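Local coordinates for DNA mismatch repair protein PMS1 (Saccharomyces cerevisiae, PDB 3H4L) that binds ATP through a GHKL-type ATPase module and takes part in DNA mismatch repair, probably as one subunit of a MutL-like complex, at residues Cys300-Tyr305 / Gln312-Phe317; Tyr294-Lys299 / His341-Val346; Asn216-Ser219 / Gly225-Gly228. All blocks are in the same frame, centred on the assembly; numbering follows the deposited sequence.

Contact 1. Residues Cys300-Tyr305 / Gln312-Phe317; sequences CCNEVY and QFPAVF
With CG anti to the backbone N (chi1 -176°), the Y305 ring swings off its helix toward the loop ahead of strand 316-321, where P314 meets it. The pyrrolidine lies over one face: P314 CB sits 3.7 Å from the ring centroid and only 15° off the ring normal, which makes a CH-pi contact. P314 CD lies beside the CG-CD2 side of the same ring, 3.4 Å from Y305 CD2, and the two side chains run past each other in opposite directions. Proline suits this place because its rigid ring presents polarised C-H groups to the aromatic face. The edge of the tyrosine is used as well, since the carbonyl oxygen Q312 O lies near the ring plane, 3.3 Å from Y305 CE2. A tyrosine thus offers its pi cloud to proline and its weakly positive rim to a carbonyl, while its hydroxyl makes a weak hydrogen bond to Q270 O.

One turn earlier, N302 OD1 approaches P314 CD at 3.8 Å and reaches the edge of the F313 ring, 4.0 Å from F313 CD2, the amide standing at 81° to that ring. N302 OD1 is held by Q283 NE2, which also donates to P314 O and so ties helix to loop through a third residue; asparagine suits the site because its short side chain brings a carbonyl acceptor to Q283. Q312 is anchored at its far end, its amide bonding G274 O and G276 N. The contact closes the return leg of a beta-alpha-beta unit, in which strand 283-287 leads into helix 295-306 and the chain comes back as strand 316-321, the two strands parallel. On another side of the helix, C300 and V304 pack against helix 343-362, while F317 reaches helix 213-221.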
ATOM      1  N   CYS B 300      14.656  30.314   3.772  1.00 67.26           N
ATOM      2  CA  CYS B 300      13.885  31.545   3.814  1.00 67.46           C
ATOM      3  C   CYS B 300      12.452  31.282   4.287  1.00 67.65           C
ATOM      4  O   CYS B 300      11.947  31.981   5.169  1.00 68.53           O
ATOM      5  CB  CYS B 300      13.870  32.212   2.438  1.00 67.04           C
ATOM      6  SG  CYS B 300      12.950  33.773   2.413  1.00 69.69           S
ATOM      7  N   CYS B 301      11.802  30.276   3.708  1.00 66.99           N
ATOM      8  CA  CYS B 301      10.435  29.930   4.088  1.00 66.12           C
ATOM      9  C   CYS B 301      10.361  29.715   5.594  1.00 65.98           C
ATOM     10  O   CYS B 301       9.549  30.327   6.283  1.00 67.12           O
ATOM     11  CB  CYS B 301       9.997  28.643   3.376  1.00 66.80           C
ATOM     12  SG  CYS B 301       8.931  28.809   1.917  1.00 62.86           S
ATOM     13  N   ASN B 302      11.225  28.839   6.095  1.00 65.60           N
ATOM     14  CA  ASN B 302      11.268  28.509   7.513  1.00 64.97           C
ATOM     15  C   ASN B 302      11.436  29.698   8.449  1.00 64.33           C
ATOM     16  O   ASN B 302      10.674  29.849   9.402  1.00 63.68           O
ATOM     17  CB  ASN B 302      12.382  27.493   7.780  1.00 65.14           C
ATOM     18  CG  ASN B 302      12.095  26.141   7.151  1.00 65.17           C
ATOM     19  OD1 ASN B 302      11.027  25.559   7.359  1.00 63.60           O
ATOM     20  ND2 ASN B 302      13.054  25.630   6.386  1.00 64.46           N
ATOM     21  N   GLU B 303      12.428  30.538   8.187  1.00 63.98           N
ATOM     22  CA  GLU B 303      12.668  31.688   9.050  1.00 64.21           C
ATOM     23  C   GLU B 303      11.479  32.649   9.066  1.00 63.28           C
ATOM     24  O   GLU B 303      10.967  33.000  10.135  1.00 62.22           O
ATOM     25  CB  GLU B 303      13.944  32.413   8.615  1.00 65.26           C
ATOM     26  CG  GLU B 303      13.863  33.109   7.281  1.00 66.28           C
ATOM     27  CD  GLU B 303      15.233  33.402   6.716  1.00 68.60           C
ATOM     28  OE1 GLU B 303      15.321  34.146   5.712  1.00 68.73           O
ATOM     29  OE2 GLU B 303      16.222  32.874   7.278  1.00 68.97           O
ATOM     30  N   VAL B 304      11.038  33.060   7.880  1.00 62.58           N
ATOM     31  CA  VAL B 304       9.903  33.968   7.747  1.00 61.26           C
ATOM     32  C   VAL B 304       8.688  33.433   8.491  1.00 61.01           C
ATOM     33  O   VAL B 304       7.899  34.204   9.029  1.00 61.53           O
ATOM     34  CB  VAL B 304       9.511  34.163   6.268  1.00 60.62           C
ATOM     35  CG1 VAL B 304       8.333  35.118   6.164  1.00 59.31           C
ATOM     36  CG2 VAL B 304      10.700  34.687   5.480  1.00 61.19           C
ATOM     37  N   TYR B 305       8.537  32.112   8.515  1.00 59.97           N
ATOM     38  CA  TYR B 305       7.407  31.483   9.196  1.00 60.14           C
ATOM     39  C   TYR B 305       7.587  31.502  10.712  1.00 61.68           C
ATOM     40  O   TYR B 305       6.625  31.697  11.458  1.00 62.24           O
ATOM     41  CB  TYR B 305       7.237  30.034   8.736  1.00 57.08           C
ATOM     42  CG  TYR B 305       6.025  29.353   9.330  1.00 53.44           C
ATOM     43  CD1 TYR B 305       4.752  29.575   8.809  1.00 51.93           C
ATOM     44  CD2 TYR B 305       6.148  28.507  10.433  1.00 52.33           C
ATOM     45  CE1 TYR B 305       3.631  28.972   9.368  1.00 51.18           C
ATOM     46  CE2 TYR B 305       5.034  27.900  11.001  1.00 50.30           C
ATOM     47  CZ  TYR B 305       3.779  28.137  10.466  1.00 51.56           C
ATOM     48  OH  TYR B 305       2.666  27.552  11.037  1.00 51.61           O
ATOM     49  N   GLN B 312       6.862  25.804  15.411  1.00 72.32           N
ATOM     50  CA  GLN B 312       6.401  24.930  14.326  1.00 70.44           C
ATOM     51  C   GLN B 312       6.988  25.284  12.969  1.00 69.84           C
ATOM     52  O   GLN B 312       7.400  26.419  12.737  1.00 69.75           O
ATOM     53  CB  GLN B 312       4.878  24.969  14.191  1.00 69.75           C
ATOM     54  CG  GLN B 312       4.115  24.438  15.371  1.00 69.01           C
ATOM     55  CD  GLN B 312       2.631  24.429  15.123  1.00 69.61           C
ATOM     56  OE1 GLN B 312       2.035  25.465  14.822  1.00 69.76           O
ATOM     57  NE2 GLN B 312       2.019  23.257  15.244  1.00 69.21           N
ATOM     58  N   PHE B 313       6.999  24.300  12.075  1.00 69.53           N
ATOM     59  CA  PHE B 313       7.502  24.474  10.715  1.00 68.48           C
ATOM     60  C   PHE B 313       6.312  24.427   9.767  1.00 67.18           C
ATOM     61  O   PHE B 313       5.343  23.705  10.004  1.00 68.06           O
ATOM     62  CB  PHE B 313       8.490  23.366  10.350  1.00 69.22           C
ATOM     63  CG  PHE B 313       9.668  23.284  11.271  1.00 70.75           C
ATOM     64  CD1 PHE B 313       9.577  22.598  12.478  1.00 71.25           C
ATOM     65  CD2 PHE B 313      10.862  23.922  10.951  1.00 71.24           C
ATOM     66  CE1 PHE B 313      10.658  22.547  13.353  1.00 70.76           C
ATOM     67  CE2 PHE B 313      11.948  23.878  11.821  1.00 70.88           C
ATOM     68  CZ  PHE B 313      11.844  23.190  13.023  1.00 70.71           C
ATOM     69  N   PRO B 314       6.370  25.196   8.676  1.00 65.06           N
ATOM     70  CA  PRO B 314       5.268  25.219   7.713  1.00 63.19           C
ATOM     71  C   PRO B 314       5.257  24.081   6.707  1.00 61.64           C
ATOM     72  O   PRO B 314       6.307  23.625   6.258  1.00 61.29           O
ATOM     73  CB  PRO B 314       5.461  26.558   7.024  1.00 63.60           C
ATOM     74  CG  PRO B 314       6.959  26.645   6.940  1.00 63.61           C
ATOM     75  CD  PRO B 314       7.399  26.193   8.321  1.00 64.59           C
ATOM     76  N   ALA B 315       4.060  23.617   6.367  1.00 59.88           N
ATOM     77  CA  ALA B 315       3.918  22.585   5.349  1.00 57.63           C
ATOM     78  C   ALA B 315       4.011  23.398   4.049  1.00 55.98           C
ATOM     79  O   ALA B 315       3.362  24.439   3.918  1.00 54.13           O
ATOM     80  CB  ALA B 315       2.565  21.907   5.461  1.00 57.21           C
ATOM     81  N   VAL B 316       4.818  22.939   3.096  1.00 54.28           N
ATOM     82  CA  VAL B 316       4.992  23.686   1.856  1.00 52.64           C
ATOM     83  C   VAL B 316       4.673  22.949   0.567  1.00 52.82           C
ATOM     84  O   VAL B 316       5.002  21.777   0.401  1.00 54.44           O
ATOM     85  CB  VAL B 316       6.426  24.208   1.726  1.00 51.95           C
ATOM     86  CG1 VAL B 316       6.506  25.224   0.579  1.00 50.38           C
ATOM     87  CG2 VAL B 316       6.874  24.808   3.040  1.00 49.38           C
ATOM     88  N   PHE B 317       4.039  23.677  -0.344  1.00 52.36           N
ATOM     89  CA  PHE B 317       3.658  23.186  -1.664  1.00 51.31           C
ATOM     90  C   PHE B 317       3.661  24.419  -2.557  1.00 50.17           C
ATOM     91  O   PHE B 317       2.611  24.992  -2.851  1.00 49.91           O
ATOM     92  CB  PHE B 317       2.253  22.576  -1.652  1.00 51.46           C
ATOM     93  CG  PHE B 317       2.092  21.445  -0.692  1.00 51.78           C
ATOM     94  CD1 PHE B 317       1.415  21.629   0.508  1.00 53.38           C
ATOM     95  CD2 PHE B 317       2.625  20.193  -0.980  1.00 53.33           C
ATOM     96  CE1 PHE B 317       1.265  20.580   1.414  1.00 54.27           C
ATOM     97  CE2 PHE B 317       2.483  19.132  -0.081  1.00 54.01           C
ATOM     98  CZ  PHE B 317       1.802  19.327   1.117  1.00 54.79           C
TER

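Contact 2. Residues Tyr294-Lys299 / His341-Val346; sequences YSTLLK and HNERAV
T296 and E343, the nearest pair along the two backbones with CA atoms 9.2 Å apart, stand in the first turns of helix 295-306 and helix 343-362, so two helix N-termini meet in the part of the chain that probably adopts the ribosomal protein S5 domain 2-like fold of MutL proteins. E343 extends its CG away from the backbone N (chi1 -166°) and its chain is bent at chi2, which carries the carboxylate across to the other helix. There it comes to the Y294 ring from the opposite direction. E343 OE2 lies at the edge of that ring, near its plane and 3.2 Å from Y294 CE1, and the same oxygen is 3.1 Å from the methyl T296 CG2. E343 OE1 lies 3.0 Å from Y294 OH and accepts a hydrogen bond from L340 N, which steadies the carboxylate from its own side. A glutamate suits a first turn, where its negative charge should be favourable to the helix dipole. A tyrosine suits its place because its ring packs on L297, I285 and L320 while its hydroxyl reaches the carboxylate. N342, in a left-handed backbone conformation that asparagine tolerates well, caps the second helix: N342 OD1 accepts from A345 N at 3.1 Å, in the carbonyl plane.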
ATOM      1  N   TYR B 294      15.731  23.192  -3.644  1.00 81.23           N
ATOM      2  CA  TYR B 294      15.995  24.602  -3.349  1.00 81.76           C
ATOM      3  C   TYR B 294      16.291  24.784  -1.863  1.00 81.57           C
ATOM      4  O   TYR B 294      15.429  25.253  -1.119  1.00 81.09           O
ATOM      5  CB  TYR B 294      14.771  25.448  -3.696  1.00 82.17           C
ATOM      6  CG  TYR B 294      15.037  26.698  -4.487  1.00 82.74           C
ATOM      7  CD1 TYR B 294      16.178  27.462  -4.272  1.00 83.40           C
ATOM      8  CD2 TYR B 294      14.114  27.143  -5.430  1.00 82.55           C
ATOM      9  CE1 TYR B 294      16.391  28.643  -4.979  1.00 83.97           C
ATOM     10  CE2 TYR B 294      14.312  28.314  -6.138  1.00 83.72           C
ATOM     11  CZ  TYR B 294      15.450  29.062  -5.910  1.00 84.18           C
ATOM     12  OH  TYR B 294      15.630  30.232  -6.610  1.00 85.55           O
ATOM     13  N   SER B 295      17.496  24.422  -1.431  1.00 81.13           N
ATOM     14  CA  SER B 295      17.864  24.560  -0.024  1.00 81.04           C
ATOM     15  C   SER B 295      17.664  25.999   0.470  1.00 80.76           C
ATOM     16  O   SER B 295      17.027  26.238   1.502  1.00 80.80           O
ATOM     17  CB  SER B 295      19.315  24.133   0.181  1.00 80.38           C
ATOM     18  N   THR B 296      18.209  26.948  -0.284  1.00 79.56           N
ATOM     19  CA  THR B 296      18.122  28.362   0.051  1.00 77.92           C
ATOM     20  C   THR B 296      16.693  28.878   0.242  1.00 76.36           C
ATOM     21  O   THR B 296      16.394  29.507   1.256  1.00 75.77           O
ATOM     22  CB  THR B 296      18.853  29.214  -1.024  1.00 78.93           C
ATOM     23  OG1 THR B 296      18.596  30.606  -0.805  1.00 80.30           O
ATOM     24  CG2 THR B 296      18.391  28.832  -2.415  1.00 79.59           C
ATOM     25  N   LEU B 297      15.807  28.608  -0.716  1.00 74.83           N
ATOM     26  CA  LEU B 297      14.426  29.081  -0.616  1.00 73.31           C
ATOM     27  C   LEU B 297      13.649  28.466   0.546  1.00 72.67           C
ATOM     28  O   LEU B 297      12.688  29.062   1.040  1.00 72.69           O
ATOM     29  CB  LEU B 297      13.667  28.825  -1.919  1.00 73.16           C
ATOM     30  CG  LEU B 297      12.245  29.406  -1.967  1.00 73.54           C
ATOM     31  CD1 LEU B 297      12.289  30.930  -1.848  1.00 72.83           C
ATOM     32  CD2 LEU B 297      11.573  28.998  -3.268  1.00 73.82           C
ATOM     33  N   LEU B 298      14.046  27.274   0.982  1.00 71.36           N
ATOM     34  CA  LEU B 298      13.359  26.650   2.105  1.00 70.20           C
ATOM     35  C   LEU B 298      13.786  27.356   3.381  1.00 70.10           C
ATOM     36  O   LEU B 298      12.948  27.686   4.225  1.00 69.98           O
ATOM     37  CB  LEU B 298      13.679  25.155   2.196  1.00 68.19           C
ATOM     38  CG  LEU B 298      12.844  24.240   1.301  1.00 67.08           C
ATOM     39  CD1 LEU B 298      13.150  22.794   1.643  1.00 66.97           C
ATOM     40  CD2 LEU B 298      11.363  24.522   1.498  1.00 65.58           C
ATOM     41  N   LYS B 299      15.090  27.594   3.515  1.00 68.90           N
ATOM     42  CA  LYS B 299      15.596  28.281   4.691  1.00 68.61           C
ATOM     43  C   LYS B 299      14.772  29.548   4.852  1.00 67.94           C
ATOM     44  O   LYS B 299      14.232  29.816   5.924  1.00 68.16           O
ATOM     45  CB  LYS B 299      17.068  28.627   4.513  1.00 68.89           C
ATOM     46  N   HIS B 341      18.442  33.527 -11.831  1.00 76.68           N
ATOM     47  CA  HIS B 341      19.160  34.752 -12.177  1.00 76.23           C
ATOM     48  C   HIS B 341      19.091  35.787 -11.056  1.00 75.57           C
ATOM     49  O   HIS B 341      18.020  36.338 -10.774  1.00 75.48           O
ATOM     50  CB  HIS B 341      18.571  35.350 -13.455  1.00 76.46           C
ATOM     51  CG  HIS B 341      19.253  36.604 -13.899  1.00 76.79           C
ATOM     52  ND1 HIS B 341      20.554  36.623 -14.350  1.00 76.45           N
ATOM     53  CD2 HIS B 341      18.817  37.885 -13.953  1.00 76.57           C
ATOM     54  CE1 HIS B 341      20.891  37.862 -14.663  1.00 76.62           C
ATOM     55  NE2 HIS B 341      19.854  38.647 -14.431  1.00 76.19           N
ATOM     56  N   ASN B 342      20.236  36.055 -10.429  1.00 74.18           N
ATOM     57  CA  ASN B 342      20.302  37.014  -9.328  1.00 72.63           C
ATOM     58  C   ASN B 342      19.475  36.428  -8.178  1.00 71.68           C
ATOM     59  O   ASN B 342      18.573  37.078  -7.649  1.00 71.28           O
ATOM     60  CB  ASN B 342      19.718  38.360  -9.777  1.00 72.14           C
ATOM     61  CG  ASN B 342      20.053  39.497  -8.829  1.00 72.42           C
ATOM     62  OD1 ASN B 342      19.890  39.386  -7.614  1.00 72.86           O
ATOM     63  ND2 ASN B 342      20.514  40.607  -9.388  1.00 73.07           N
ATOM     64  N   GLU B 343      19.789  35.194  -7.800  1.00 70.61           N
ATOM     65  CA  GLU B 343      19.054  34.519  -6.739  1.00 69.88           C
ATOM     66  C   GLU B 343      19.010  35.310  -5.433  1.00 68.84           C
ATOM     67  O   GLU B 343      18.048  35.195  -4.672  1.00 67.90           O
ATOM     68  CB  GLU B 343      19.638  33.119  -6.501  1.00 70.67           C
ATOM     69  CG  GLU B 343      18.735  32.206  -5.668  1.00 73.38           C
ATOM     70  CD  GLU B 343      18.879  30.727  -6.029  1.00 74.75           C
ATOM     71  OE1 GLU B 343      18.563  30.357  -7.183  1.00 73.98           O
ATOM     72  OE2 GLU B 343      19.304  29.934  -5.160  1.00 75.68           O
ATOM     73  N   ARG B 344      20.038  36.118  -5.178  1.00 67.42           N
ATOM     74  CA  ARG B 344      20.090  36.924  -3.957  1.00 66.40           C
ATOM     75  C   ARG B 344      18.888  37.876  -3.869  1.00 65.60           C
ATOM     76  O   ARG B 344      18.257  37.998  -2.817  1.00 63.74           O
ATOM     77  CB  ARG B 344      21.397  37.709  -3.905  1.00 65.97           C
ATOM     78  N   ALA B 345      18.577  38.545  -4.976  1.00 65.49           N
ATOM     79  CA  ALA B 345      17.443  39.461  -5.020  1.00 65.41           C
ATOM     80  C   ALA B 345      16.165  38.653  -4.809  1.00 66.33           C
ATOM     81  O   ALA B 345      15.359  38.968  -3.937  1.00 67.27           O
ATOM     82  CB  ALA B 345      17.398  40.177  -6.359  1.00 63.66           C
ATOM     83  N   VAL B 346      15.989  37.606  -5.610  1.00 66.77           N
ATOM     84  CA  VAL B 346      14.817  36.742  -5.498  1.00 67.16           C
ATOM     85  C   VAL B 346      14.552  36.421  -4.028  1.00 67.02           C
ATOM     86  O   VAL B 346      13.484  36.712  -3.493  1.00 66.90           O
ATOM     87  CB  VAL B 346      15.030  35.401  -6.250  1.00 67.49           C
ATOM     88  CG1 VAL B 346      13.824  34.498  -6.051  1.00 66.97           C
ATOM     89  CG2 VAL B 346      15.259  35.655  -7.729  1.00 67.61           C
TER

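Contact 3. Residues Asn216-Ser219 / Gly225-Gly228; sequences NISS and GMRG
I217 and M226 meet at about a right angle, and the thioether methyl makes the contact. M226 CE lies 3.6 Å from I217 CG2 and 3.7 Å from I217 CD1, so the end of the methionine rests against both arms of the isoleucine; its modelled distance to I217 CB, 3.2 Å, is shorter than normal contact and its exact value is doubtful. A beta-branched residue offers such a broad, rigid surface close to the helix backbone. M226 gets there by folding: CG lies beside its backbone N (chi1 -77°), and further bends at chi2 and chi3 turn the methyl back to the helix. An unbranched, flexible chain is well fitted to this. At its base the same side chain touches the next helical residue, M226 CG lying 3.4 Å from S218 OG; a small serine lets the loop come this near.

The backbone behind these side chains sets the spacing. CA atoms of S218 and G225 are 5.5 Å apart, and G225 has no side chain to press on the carbonyl of I217, while G225 O lies 3.8 Å from I217 CG2. Three residues after G225, G228 takes a positive phi, easy for glycine, and its backbone bonds to that of Q270. Farther out, N216 faces away and packs on T207 and S211, and S219 OG is held by K215 O within the helix. R227 reaches the second subunit, where it packs on V130 and forms a long, weak ion pair with D128 of that chain. The whole is a local helix-loop-strand connection: after helix 213-221 ends, the chain folds back along its flank, with M226 packed against I217, before entering strand 229-237 at the border of the four-stranded sheet.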
ATOM      1  N   ASN B 216      -5.040  16.838  -5.396  1.00 51.89           N
ATOM      2  CA  ASN B 216      -3.945  15.893  -5.194  1.00 49.20           C
ATOM      3  C   ASN B 216      -3.359  15.906  -3.787  1.00 47.72           C
ATOM      4  O   ASN B 216      -2.946  14.868  -3.282  1.00 47.10           O
ATOM      5  CB  ASN B 216      -2.825  16.113  -6.217  1.00 48.90           C
ATOM      6  CG  ASN B 216      -3.214  15.651  -7.607  1.00 49.38           C
ATOM      7  OD1 ASN B 216      -4.005  14.726  -7.757  1.00 51.61           O
ATOM      8  ND2 ASN B 216      -2.650  16.281  -8.629  1.00 49.37           N
ATOM      9  N   ILE B 217      -3.304  17.066  -3.143  1.00 47.06           N
ATOM     10  CA  ILE B 217      -2.759  17.099  -1.789  1.00 45.88           C
ATOM     11  C   ILE B 217      -3.740  16.351  -0.904  1.00 46.71           C
ATOM     12  O   ILE B 217      -3.344  15.627   0.006  1.00 45.14           O
ATOM     13  CB  ILE B 217      -2.602  18.541  -1.246  1.00 44.36           C
ATOM     14  CG1 ILE B 217      -1.513  19.279  -2.028  1.00 40.87           C
ATOM     15  CG2 ILE B 217      -2.259  18.508   0.253  1.00 42.44           C
ATOM     16  CD1 ILE B 217      -1.287  20.703  -1.569  1.00 39.05           C
ATOM     17  N   SER B 218      -5.027  16.523  -1.191  1.00 48.62           N
ATOM     18  CA  SER B 218      -6.068  15.862  -0.413  1.00 52.01           C
ATOM     19  C   SER B 218      -6.076  14.343  -0.583  1.00 51.92           C
ATOM     20  O   SER B 218      -6.439  13.608   0.344  1.00 51.62           O
ATOM     21  CB  SER B 218      -7.441  16.438  -0.767  1.00 52.59           C
ATOM     22  OG  SER B 218      -7.667  17.642  -0.052  1.00 55.99           O
ATOM     23  N   SER B 219      -5.686  13.882  -1.766  1.00 51.24           N
ATOM     24  CA  SER B 219      -5.627  12.453  -2.043  1.00 51.59           C
ATOM     25  C   SER B 219      -4.373  11.889  -1.390  1.00 52.63           C
ATOM     26  O   SER B 219      -4.411  10.873  -0.697  1.00 55.37           O
ATOM     27  CB  SER B 219      -5.551  12.201  -3.550  1.00 49.09           C
ATOM     28  OG  SER B 219      -6.635  12.813  -4.215  1.00 49.11           O
ATOM     29  N   GLY B 225      -4.554  16.807   5.149  1.00 65.12           N
ATOM     30  CA  GLY B 225      -3.621  17.422   4.222  1.00 66.29           C
ATOM     31  C   GLY B 225      -3.845  18.903   3.985  1.00 66.36           C
ATOM     32  O   GLY B 225      -2.886  19.666   3.857  1.00 65.42           O
ATOM     33  N   MET B 226      -5.112  19.305   3.927  1.00 66.64           N
ATOM     34  CA  MET B 226      -5.480  20.698   3.698  1.00 67.60           C
ATOM     35  C   MET B 226      -5.684  21.488   4.990  1.00 67.95           C
ATOM     36  O   MET B 226      -5.605  22.713   4.988  1.00 68.01           O
ATOM     37  CB  MET B 226      -6.764  20.772   2.867  1.00 67.59           C
ATOM     38  CG  MET B 226      -6.596  20.494   1.382  1.00 67.59           C
ATOM     39  SD  MET B 226      -5.680  21.788   0.517  1.00 67.19           S
ATOM     40  CE  MET B 226      -4.844  20.812  -0.690  1.00 68.36           C
ATOM     41  N   ARG B 227      -5.955  20.788   6.087  1.00 69.14           N
ATOM     42  CA  ARG B 227      -6.178  21.441   7.377  1.00 69.63           C
ATOM     43  C   ARG B 227      -5.021  22.385   7.702  1.00 69.27           C
ATOM     44  O   ARG B 227      -3.876  21.950   7.848  1.00 69.35           O
ATOM     45  CB  ARG B 227      -6.328  20.390   8.487  1.00 69.31           C
ATOM     46  CG  ARG B 227      -6.966  20.916   9.765  1.00 69.98           C
ATOM     47  CD  ARG B 227      -7.204  19.801  10.782  1.00 71.38           C
ATOM     48  NE  ARG B 227      -5.961  19.296  11.367  1.00 73.34           N
ATOM     49  CZ  ARG B 227      -5.887  18.234  12.167  1.00 73.54           C
ATOM     50  NH1 ARG B 227      -6.987  17.560  12.477  1.00 74.27           N
ATOM     51  NH2 ARG B 227      -4.718  17.849  12.669  1.00 72.91           N
ATOM     52  N   GLY B 228      -5.324  23.677   7.803  1.00 68.45           N
ATOM     53  CA  GLY B 228      -4.296  24.659   8.109  1.00 67.03           C
ATOM     54  C   GLY B 228      -3.653  25.270   6.877  1.00 65.57           C
ATOM     55  O   GLY B 228      -2.817  26.166   6.989  1.00 65.73           O
TER

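In the fold
Contact 3 comes first along the chain and closes before the others open; contact 1 is then nested inside the loop closed by contact 2. Contacts 1 and 2 share helix 295-306, one at each end, with centres about 14 Å apart. Contact 3 lies about 17 Å from contact 1, centre to centre, and touches it where I217 CD1 meets F317 CD1 at 3.5 Å. Contacts 2 and 3 do not touch, their nearest atoms being about 14 Å apart. Helices 213-221 and 295-306 both pack on strand 316-321, and helix 343-362 packs on 295-306, consistent with one domain separate from the one that binds the ATP analogue.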